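Side-chain contacts in SAM dependent methyltransferase (Aquifex aeolicus, PDB 3DH0), which probably acts as a methyltransferase, binding the methyl donor S-adenosylmethionine in a pocket beside a mixed beta sheet: residues Lys28-Phe33 against Phe109-Phe114; Thr40-Gly45 against Ile100-Asn105; Phe50-Leu55 against Gly63-Ile68. One frame throughout, in Å; residues are numbered along the deposited sequence.

Contact 1 of 3, residues Lys28-Phe33 against Phe109-Phe114; sequences KVLKEF and FIFMAF. With SAM (S-adenosylmethionine), chain C.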
# COMPACT_ATOMS: atom_id res chain seq x y z
N LYS A 28 -3.41 13.01 5.53
CA LYS A 28 -3.87 14.02 4.60
C LYS A 28 -4.09 13.31 3.28
O LYS A 28 -5.16 13.40 2.68
CB LYS A 28 -2.83 15.14 4.44
CG LYS A 28 -3.26 16.21 3.45
CD LYS A 28 -2.49 17.51 3.60
CE LYS A 28 -3.08 18.58 2.68
NZ LYS A 28 -2.26 19.82 2.62
N VAL A 29 -3.07 12.59 2.85
CA VAL A 29 -3.14 11.85 1.59
C VAL A 29 -4.25 10.81 1.56
O VAL A 29 -4.99 10.74 0.58
CB VAL A 29 -1.79 11.17 1.30
CG1 VAL A 29 -1.89 10.31 0.04
CG2 VAL A 29 -0.72 12.22 1.11
N LEU A 30 -4.38 10.02 2.62
CA LEU A 30 -5.42 8.98 2.67
C LEU A 30 -6.82 9.55 2.59
O LEU A 30 -7.65 9.08 1.80
CB LEU A 30 -5.31 8.18 3.97
CG LEU A 30 -4.11 7.26 4.22
CD1 LEU A 30 -4.03 6.93 5.70
CD2 LEU A 30 -4.25 6.01 3.38
N LYS A 31 -7.08 10.56 3.42
CA LYS A 31 -8.38 11.21 3.49
C LYS A 31 -8.75 11.76 2.13
O LYS A 31 -9.90 11.73 1.71
CB LYS A 31 -8.35 12.35 4.51
CG LYS A 31 -9.70 12.99 4.78
CD LYS A 31 -10.01 14.14 3.85
CE LYS A 31 -11.36 14.79 4.21
NZ LYS A 31 -11.43 15.17 5.68
N GLU A 32 -7.74 12.25 1.43
CA GLU A 32 -7.97 12.81 0.12
C GLU A 32 -8.25 11.72 -0.91
O GLU A 32 -9.03 11.93 -1.84
CB GLU A 32 -6.75 13.64 -0.27
CG GLU A 32 -6.89 14.42 -1.55
CD GLU A 32 -5.55 14.91 -2.04
OE1 GLU A 32 -4.89 15.69 -1.29
OE2 GLU A 32 -5.16 14.51 -3.16
N PHE A 33 -7.61 10.56 -0.75
CA PHE A 33 -7.82 9.45 -1.68
C PHE A 33 -9.10 8.66 -1.44
O PHE A 33 -9.39 7.71 -2.17
CB PHE A 33 -6.63 8.50 -1.67
CG PHE A 33 -5.53 8.87 -2.62
CD1 PHE A 33 -4.61 9.85 -2.30
CD2 PHE A 33 -5.44 8.24 -3.86
CE1 PHE A 33 -3.59 10.21 -3.20
CE2 PHE A 33 -4.44 8.58 -4.77
CZ PHE A 33 -3.51 9.56 -4.44
N PHE A 109 -10.88 -0.55 0.32
CA PHE A 109 -9.75 0.30 -0.00
C PHE A 109 -8.47 -0.53 -0.11
O PHE A 109 -8.20 -1.38 0.73
CB PHE A 109 -9.59 1.34 1.11
CG PHE A 109 -8.84 2.56 0.70
CD1 PHE A 109 -9.52 3.67 0.23
CD2 PHE A 109 -7.45 2.59 0.77
CE1 PHE A 109 -8.83 4.81 -0.18
CE2 PHE A 109 -6.74 3.72 0.38
CZ PHE A 109 -7.43 4.84 -0.11
N ILE A 110 -7.69 -0.27 -1.15
CA ILE A 110 -6.42 -0.96 -1.33
C ILE A 110 -5.32 0.10 -1.36
O ILE A 110 -5.30 0.97 -2.23
CB ILE A 110 -6.39 -1.75 -2.64
CG1 ILE A 110 -7.55 -2.74 -2.70
CG2 ILE A 110 -5.08 -2.53 -2.75
CD1 ILE A 110 -7.84 -3.26 -4.10
N PHE A 111 -4.42 0.03 -0.40
CA PHE A 111 -3.33 0.99 -0.28
C PHE A 111 -2.01 0.30 -0.57
O PHE A 111 -1.64 -0.66 0.11
CB PHE A 111 -3.33 1.55 1.14
CG PHE A 111 -2.21 2.48 1.44
CD1 PHE A 111 -2.04 3.65 0.71
CD2 PHE A 111 -1.35 2.22 2.50
CE1 PHE A 111 -1.04 4.56 1.03
CE2 PHE A 111 -0.35 3.11 2.84
CZ PHE A 111 -0.19 4.28 2.11
N MET A 112 -1.30 0.78 -1.58
CA MET A 112 -0.02 0.19 -1.95
C MET A 112 1.08 1.26 -1.86
O MET A 112 1.32 1.98 -2.82
CB MET A 112 -0.11 -0.37 -3.36
CG MET A 112 0.53 -1.74 -3.51
SD MET A 112 0.41 -2.40 -5.17
CE MET A 112 -1.32 -2.53 -5.37
N ALA A 113 1.74 1.35 -0.71
CA ALA A 113 2.79 2.36 -0.53
C ALA A 113 4.21 1.87 -0.78
O ALA A 113 4.77 1.11 0.00
CB ALA A 113 2.69 2.97 0.86
N PHE A 114 4.80 2.35 -1.87
CA PHE A 114 6.16 2.00 -2.27
C PHE A 114 6.38 0.51 -2.48
O PHE A 114 7.50 0.01 -2.33
CB PHE A 114 7.17 2.50 -1.24
CG PHE A 114 7.10 3.98 -0.99
CD1 PHE A 114 6.53 4.47 0.18
CD2 PHE A 114 7.60 4.88 -1.93
CE1 PHE A 114 6.45 5.82 0.42
CE2 PHE A 114 7.54 6.24 -1.70
CZ PHE A 114 6.96 6.72 -0.52
N SAM C . 5.02 0.29 2.64
CA SAM C . 6.02 0.16 3.74
C SAM C . 6.11 1.45 4.53
O SAM C . 5.41 2.40 4.19
OXT SAM C . 6.93 1.44 5.50
CB SAM C . 7.38 -0.19 3.16
CG SAM C . 7.22 -1.24 2.13
SD SAM C . 8.66 -1.88 1.23
CE SAM C . 9.11 -0.50 0.18
C5' SAM C . 7.89 -3.03 0.20
C4' SAM C . 7.43 -4.31 0.86
O4' SAM C . 6.77 -5.03 -0.17
C3' SAM C . 8.59 -5.25 1.24
O3' SAM C . 8.59 -5.27 2.69
C2' SAM C . 8.20 -6.62 0.73
O2' SAM C . 8.37 -7.74 1.57
C1' SAM C . 6.76 -6.35 0.19
N9 SAM C . 6.34 -7.08 -0.99
C8 SAM C . 7.00 -7.32 -2.18
N7 SAM C . 6.30 -8.00 -3.03
C5 SAM C . 5.09 -8.23 -2.37
C6 SAM C . 3.89 -8.90 -2.75
N6 SAM C . 3.76 -9.49 -3.96
N1 SAM C . 2.84 -8.94 -1.84
C2 SAM C . 3.02 -8.33 -0.65
N3 SAM C . 4.09 -7.68 -0.20
C4 SAM C . 5.10 -7.66 -1.11
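F109 opens the strand side of this contact by turning its ring toward helix 26-33, against the backbone and CB of F33. The ring carbon CZ of F109 lies 4.1 Å from CB of F33, and its CE1 lies 3.6 Å from the carbonyl O of F33, which sits at the ring edge, close to the ring plane. F109 thus meets the backbone and the root of F33 and not its ring, which swings off toward R177 and takes part in a cation-pi contact there. With CG of F109 anti to the backbone N (chi1 -158°), the ring stands out from the strand on the helix side.

Two residues on, F111 again faces the helix. L30 packs on it: CD2 sits 4.2 Å above the plane of the F111 ring, displaced toward the rim near CD1, so one methyl rests on a ring face. The two side chains cross at about a right angle. At L30, chi1 of -68° sets CG beside the backbone N, and the branch then reaches the ring although its CB does not point straight at the strand. L55 and M58 of helix 52-59 also touch L30, and L55 touches F111 too.

At the end of the strand the chain meets the cofactor: the backbone O of A113 accepts a hydrogen bond of 2.8 Å from the amino N of SAM, and just beyond it CB of F114 lies 3.8 Å from the methyl CE of SAM. A helix packed by apolar side chains on a parallel strand whose carboxyl end reaches the cofactor is characteristic of the Rossmann-like fold of SAM-dependent methyltransferases.

Contact 2 of 3, residues Thr40-Gly45 against Ile100-Asn105; sequences TVLDVG and IPLPDN. With SAM (S-adenosylmethionine), chain C.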
# COMPACT_ATOMS: atom_id res chain seq x y z
N THR A 40 -12.78 -1.37 5.01
CA THR A 40 -11.81 -2.42 5.25
C THR A 40 -10.73 -2.11 4.25
O THR A 40 -11.00 -2.01 3.05
CB THR A 40 -12.38 -3.81 5.00
OG1 THR A 40 -13.26 -4.15 6.07
CG2 THR A 40 -11.27 -4.84 4.91
N VAL A 41 -9.52 -1.92 4.75
CA VAL A 41 -8.42 -1.58 3.88
C VAL A 41 -7.30 -2.61 3.85
O VAL A 41 -6.96 -3.21 4.87
CB VAL A 41 -7.83 -0.21 4.26
CG1 VAL A 41 -7.62 -0.14 5.75
CG2 VAL A 41 -6.52 0.01 3.54
N LEU A 42 -6.76 -2.82 2.65
CA LEU A 42 -5.66 -3.76 2.47
C LEU A 42 -4.39 -2.95 2.27
O LEU A 42 -4.35 -2.05 1.44
CB LEU A 42 -5.90 -4.65 1.24
CG LEU A 42 -4.82 -5.72 1.01
CD1 LEU A 42 -4.78 -6.67 2.20
CD2 LEU A 42 -5.08 -6.49 -0.27
N ASP A 43 -3.38 -3.26 3.07
CA ASP A 43 -2.09 -2.59 3.02
C ASP A 43 -1.15 -3.64 2.44
O ASP A 43 -0.71 -4.53 3.15
CB ASP A 43 -1.66 -2.20 4.43
CG ASP A 43 -0.40 -1.34 4.46
OD1 ASP A 43 0.01 -0.83 3.40
OD2 ASP A 43 0.18 -1.18 5.56
N VAL A 44 -0.86 -3.53 1.15
CA VAL A 44 -0.03 -4.52 0.47
C VAL A 44 1.40 -4.75 1.00
O VAL A 44 1.66 -5.78 1.63
CB VAL A 44 -0.04 -4.25 -1.04
CG1 VAL A 44 0.78 -5.28 -1.77
CG2 VAL A 44 -1.47 -4.30 -1.53
N GLY A 45 2.34 -3.86 0.75
CA GLY A 45 3.67 -4.11 1.30
C GLY A 45 3.75 -3.49 2.68
O GLY A 45 4.39 -2.45 2.86
N ILE A 100 -3.53 -13.63 -2.18
CA ILE A 100 -3.90 -12.94 -0.95
C ILE A 100 -4.82 -13.88 -0.17
O ILE A 100 -5.84 -14.34 -0.67
CB ILE A 100 -4.61 -11.61 -1.27
CG1 ILE A 100 -3.70 -10.76 -2.16
CG2 ILE A 100 -4.92 -10.86 0.02
CD1 ILE A 100 -4.40 -9.66 -2.91
N PRO A 101 -4.46 -14.18 1.08
CA PRO A 101 -5.24 -15.08 1.94
C PRO A 101 -6.60 -14.57 2.39
O PRO A 101 -7.03 -14.83 3.51
CB PRO A 101 -4.30 -15.31 3.11
CG PRO A 101 -3.62 -13.99 3.23
CD PRO A 101 -3.30 -13.63 1.80
N LEU A 102 -7.30 -13.87 1.51
CA LEU A 102 -8.60 -13.33 1.85
C LEU A 102 -9.71 -13.82 0.92
O LEU A 102 -9.44 -14.21 -0.21
CB LEU A 102 -8.54 -11.80 1.78
CG LEU A 102 -8.35 -10.94 3.02
CD1 LEU A 102 -7.39 -11.54 4.01
CD2 LEU A 102 -7.87 -9.60 2.56
N PRO A 103 -10.96 -13.83 1.41
CA PRO A 103 -12.06 -14.28 0.54
C PRO A 103 -12.48 -13.16 -0.41
O PRO A 103 -12.20 -11.99 -0.16
CB PRO A 103 -13.17 -14.66 1.53
CG PRO A 103 -12.88 -13.82 2.73
CD PRO A 103 -11.37 -13.88 2.83
N ASP A 104 -13.14 -13.51 -1.51
CA ASP A 104 -13.58 -12.52 -2.48
C ASP A 104 -14.39 -11.39 -1.86
O ASP A 104 -14.99 -11.53 -0.80
CB ASP A 104 -14.44 -13.17 -3.56
CG ASP A 104 -13.72 -14.26 -4.31
OD1 ASP A 104 -13.96 -14.39 -5.52
OD2 ASP A 104 -12.93 -15.00 -3.70
N ASN A 105 -14.39 -10.25 -2.55
CA ASN A 105 -15.15 -9.07 -2.16
C ASN A 105 -15.13 -8.73 -0.68
O ASN A 105 -16.17 -8.55 -0.05
CB ASN A 105 -16.59 -9.27 -2.65
CG ASN A 105 -16.64 -9.80 -4.07
OD1 ASN A 105 -16.23 -9.11 -5.01
ND2 ASN A 105 -17.12 -11.02 -4.24
N SAM C . 5.02 0.29 2.64
CA SAM C . 6.02 0.16 3.74
C SAM C . 6.11 1.45 4.53
O SAM C . 5.41 2.40 4.19
OXT SAM C . 6.93 1.44 5.50
CB SAM C . 7.38 -0.19 3.16
CG SAM C . 7.22 -1.24 2.13
SD SAM C . 8.66 -1.88 1.23
CE SAM C . 9.11 -0.50 0.18
C5' SAM C . 7.89 -3.03 0.20
C4' SAM C . 7.43 -4.31 0.86
O4' SAM C . 6.77 -5.03 -0.17
C3' SAM C . 8.59 -5.25 1.24
O3' SAM C . 8.59 -5.27 2.69
C2' SAM C . 8.20 -6.62 0.73
O2' SAM C . 8.37 -7.74 1.57
C1' SAM C . 6.76 -6.35 0.19
N9 SAM C . 6.34 -7.08 -0.99
C8 SAM C . 7.00 -7.32 -2.18
N7 SAM C . 6.30 -8.00 -3.03
C5 SAM C . 5.09 -8.23 -2.37
C6 SAM C . 3.89 -8.90 -2.75
N6 SAM C . 3.76 -9.49 -3.96
N1 SAM C . 2.84 -8.94 -1.84
C2 SAM C . 3.02 -8.33 -0.65
N3 SAM C . 4.09 -7.68 -0.20
C4 SAM C . 5.10 -7.66 -1.11
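Apolar contacts join L42 to two residues of the segment 100-105. L42 and I100 reach toward each other tip to tip, CD2 of L42 lying 4.2 Å from CD1 of I100. The other branch serves the second partner: CD1 of L42 is 4.3 Å from CD2 of L102. CG of L42 stands anti to its backbone N (chi1 -177°), which carries the fork out from the sheet and parts its two methyls between I100 and L102. Helix 122-132 closes round the same group, with L129 on L42 and V132 on both I100 and L102.

This strand is the first of the Rossmann-like methyltransferase sheet, and V44 and G45 begin the glycine-rich loop that follows it. Here the partner is SAM. CG1 of V44 packs 3.9 Å from the adenine C2, and a CB on G45 would fall 2.5 Å from O4' of SAM, consistent with a glycine being needed to leave room for the ribose.

No hydrogen bond crosses between the segments; their polar atoms pair with other partners. The backbone O of G45 takes one of 2.8 Å from the amino N of SAM, and I100 N bonds to E128 OE2 on helix 122-132.

Contact 3 of 3, residues Phe50-Leu55 against Gly63-Ile68; sequences FYLPYL and GKVYAI. With SAM (S-adenosylmethionine), chain C.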
# COMPACT_ATOMS: atom_id res chain seq x y z
N PHE A 50 4.70 0.80 9.16
CA PHE A 50 4.84 2.23 9.39
C PHE A 50 3.54 3.01 9.28
O PHE A 50 3.16 3.70 10.21
CB PHE A 50 5.87 2.83 8.44
CG PHE A 50 6.13 4.28 8.67
CD1 PHE A 50 6.77 4.72 9.83
CD2 PHE A 50 5.69 5.23 7.75
CE1 PHE A 50 6.96 6.08 10.07
CE2 PHE A 50 5.88 6.60 7.98
CZ PHE A 50 6.52 7.03 9.15
N TYR A 51 2.87 2.91 8.14
CA TYR A 51 1.61 3.61 7.94
C TYR A 51 0.40 2.96 8.62
O TYR A 51 -0.70 3.49 8.56
CB TYR A 51 1.33 3.75 6.45
CG TYR A 51 2.31 4.63 5.74
CD1 TYR A 51 2.37 6.00 6.01
CD2 TYR A 51 3.21 4.12 4.82
CE1 TYR A 51 3.29 6.82 5.38
CE2 TYR A 51 4.14 4.94 4.18
CZ TYR A 51 4.17 6.28 4.47
OH TYR A 51 5.08 7.09 3.87
N LEU A 52 0.60 1.83 9.29
CA LEU A 52 -0.50 1.14 9.96
C LEU A 52 -1.23 1.96 11.03
O LEU A 52 -2.46 1.90 11.13
CB LEU A 52 -0.01 -0.20 10.54
CG LEU A 52 0.16 -1.35 9.53
CD1 LEU A 52 0.59 -2.64 10.24
CD2 LEU A 52 -1.14 -1.58 8.78
N PRO A 53 -0.50 2.71 11.85
CA PRO A 53 -1.19 3.51 12.86
C PRO A 53 -2.20 4.47 12.22
O PRO A 53 -3.20 4.84 12.82
CB PRO A 53 -0.05 4.25 13.55
CG PRO A 53 1.05 3.25 13.49
CD PRO A 53 0.96 2.72 12.08
N TYR A 54 -1.90 4.86 10.99
CA TYR A 54 -2.72 5.79 10.25
C TYR A 54 -3.98 5.15 9.73
O TYR A 54 -5.07 5.56 10.07
CB TYR A 54 -1.90 6.38 9.11
CG TYR A 54 -0.73 7.15 9.63
CD1 TYR A 54 -0.90 8.41 10.19
CD2 TYR A 54 0.55 6.57 9.68
CE1 TYR A 54 0.14 9.08 10.79
CE2 TYR A 54 1.61 7.24 10.29
CZ TYR A 54 1.39 8.50 10.85
OH TYR A 54 2.40 9.17 11.49
N LEU A 55 -3.81 4.15 8.89
CA LEU A 55 -4.92 3.40 8.33
C LEU A 55 -5.85 2.94 9.47
O LEU A 55 -7.07 3.02 9.37
CB LEU A 55 -4.37 2.18 7.60
CG LEU A 55 -3.43 2.48 6.43
CD1 LEU A 55 -2.72 1.20 6.01
CD2 LEU A 55 -4.22 3.09 5.28
N GLY A 63 -13.95 -0.19 11.34
CA GLY A 63 -13.24 -0.67 10.18
C GLY A 63 -12.22 -1.77 10.46
O GLY A 63 -12.11 -2.28 11.57
N LYS A 64 -11.47 -2.14 9.44
CA LYS A 64 -10.47 -3.18 9.62
C LYS A 64 -9.29 -2.95 8.69
O LYS A 64 -9.44 -2.42 7.60
CB LYS A 64 -11.09 -4.54 9.35
CG LYS A 64 -10.41 -5.68 10.09
CD LYS A 64 -11.00 -7.01 9.66
CE LYS A 64 -12.50 -7.07 9.85
NZ LYS A 64 -13.04 -8.36 9.38
N VAL A 65 -8.12 -3.37 9.13
CA VAL A 65 -6.93 -3.21 8.32
C VAL A 65 -6.19 -4.53 8.15
O VAL A 65 -5.70 -5.11 9.11
CB VAL A 65 -5.94 -2.19 8.96
CG1 VAL A 65 -4.71 -2.05 8.09
CG2 VAL A 65 -6.61 -0.84 9.14
N TYR A 66 -6.12 -5.01 6.92
CA TYR A 66 -5.39 -6.24 6.64
C TYR A 66 -4.03 -5.82 6.14
O TYR A 66 -3.92 -5.21 5.08
CB TYR A 66 -6.09 -7.08 5.58
CG TYR A 66 -7.37 -7.73 6.04
CD1 TYR A 66 -7.34 -8.77 6.97
CD2 TYR A 66 -8.60 -7.28 5.58
CE1 TYR A 66 -8.50 -9.33 7.43
CE2 TYR A 66 -9.77 -7.83 6.04
CZ TYR A 66 -9.71 -8.86 6.96
OH TYR A 66 -10.87 -9.40 7.44
N ALA A 67 -3.00 -6.14 6.90
CA ALA A 67 -1.64 -5.80 6.53
C ALA A 67 -0.88 -7.04 6.07
O ALA A 67 -0.46 -7.84 6.89
CB ALA A 67 -0.93 -5.17 7.72
N ILE A 68 -0.71 -7.20 4.77
CA ILE A 68 0.00 -8.35 4.24
C ILE A 68 1.45 -8.05 3.88
O ILE A 68 1.88 -6.91 3.90
CB ILE A 68 -0.68 -8.92 3.00
CG1 ILE A 68 -0.85 -7.80 1.96
CG2 ILE A 68 -2.02 -9.56 3.37
CD1 ILE A 68 -1.38 -8.26 0.61
N SAM C . 5.02 0.29 2.64
CA SAM C . 6.02 0.16 3.74
C SAM C . 6.11 1.45 4.53
O SAM C . 5.41 2.40 4.19
OXT SAM C . 6.93 1.44 5.50
CB SAM C . 7.38 -0.19 3.16
CG SAM C . 7.22 -1.24 2.13
SD SAM C . 8.66 -1.88 1.23
CE SAM C . 9.11 -0.50 0.18
C5' SAM C . 7.89 -3.03 0.20
C4' SAM C . 7.43 -4.31 0.86
O4' SAM C . 6.77 -5.03 -0.17
C3' SAM C . 8.59 -5.25 1.24
O3' SAM C . 8.59 -5.27 2.69
C2' SAM C . 8.20 -6.62 0.73
O2' SAM C . 8.37 -7.74 1.57
C1' SAM C . 6.76 -6.35 0.19
N9 SAM C . 6.34 -7.08 -0.99
C8 SAM C . 7.00 -7.32 -2.18
N7 SAM C . 6.30 -8.00 -3.03
C5 SAM C . 5.09 -8.23 -2.37
C6 SAM C . 3.89 -8.90 -2.75
N6 SAM C . 3.76 -9.49 -3.96
N1 SAM C . 2.84 -8.94 -1.84
C2 SAM C . 3.02 -8.33 -0.65
N3 SAM C . 4.09 -7.68 -0.20
C4 SAM C . 5.10 -7.66 -1.11
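L52 fits one methyl into the hollow between V65 and A67: its CD2 lies 3.7 Å from CG1 of V65 and 3.7 Å from CB of A67. The second methyl, CD1, flanks the small alanine at 3.9 Å from its CB. The short A67 therefore provides the dip, and V65 the bump beside it. With CG of L52 beside the backbone N (chi1 -78°) and an extended second torsion, the fork is carried to the strand although the bond to CB does not itself aim at it.

V65 is itself a two-pronged knob. Its CG2 enters against the helix backbone, 3.9 Å from C of L55 and 4.1 Å from CB of L55, while CG1 faces L52; the two leucines, three residues apart on one side of helix 52-59, straddle it. V65 and A67, two apart on the strand, both face the helix, whereas K64 and Y66 turn away, K64 NZ donating a hydrogen bond to Y66 OH. The helix is the connection of a beta-alpha-beta crossover between parallel neighbours 40-43 and 64-69, laid back over the sheet it links.

Just before the helix, F50 and Y51 line the cofactor pocket. F50 sets its ring edge on Y51, CD2 standing 3.6 Å above the centre of the Y51 ring, and F24 meets Y51 with planes about 15° apart. An alanine in place of Y51 is likely to leave the F50 edge without the face it rests on and open a gap beside F24. CB of F50 lies 3.4 Å from the carboxylate OXT of SAM.

All three contacts are built on one mixed sheet, in which strands 64-69, 40-43 and 107-113 lie side by side and parallel. Contact 3 uses the first, contact 2 the second and contact 1 the third. Along the chain they are nested: contact 3 lies inside the loop closed by contact 2, and that inside the loop closed by contact 1. Centres of contacts 1 and 2 are about 14 Å apart, and each is about 11 Å from contact 3. Y51 of contact 3 packs against F111 and F114 of contact 1. Segments 109-114, 40-45 and 50-55 all reach SAM, so strand ends and the loop before helix 52-59 converge on one cofactor site.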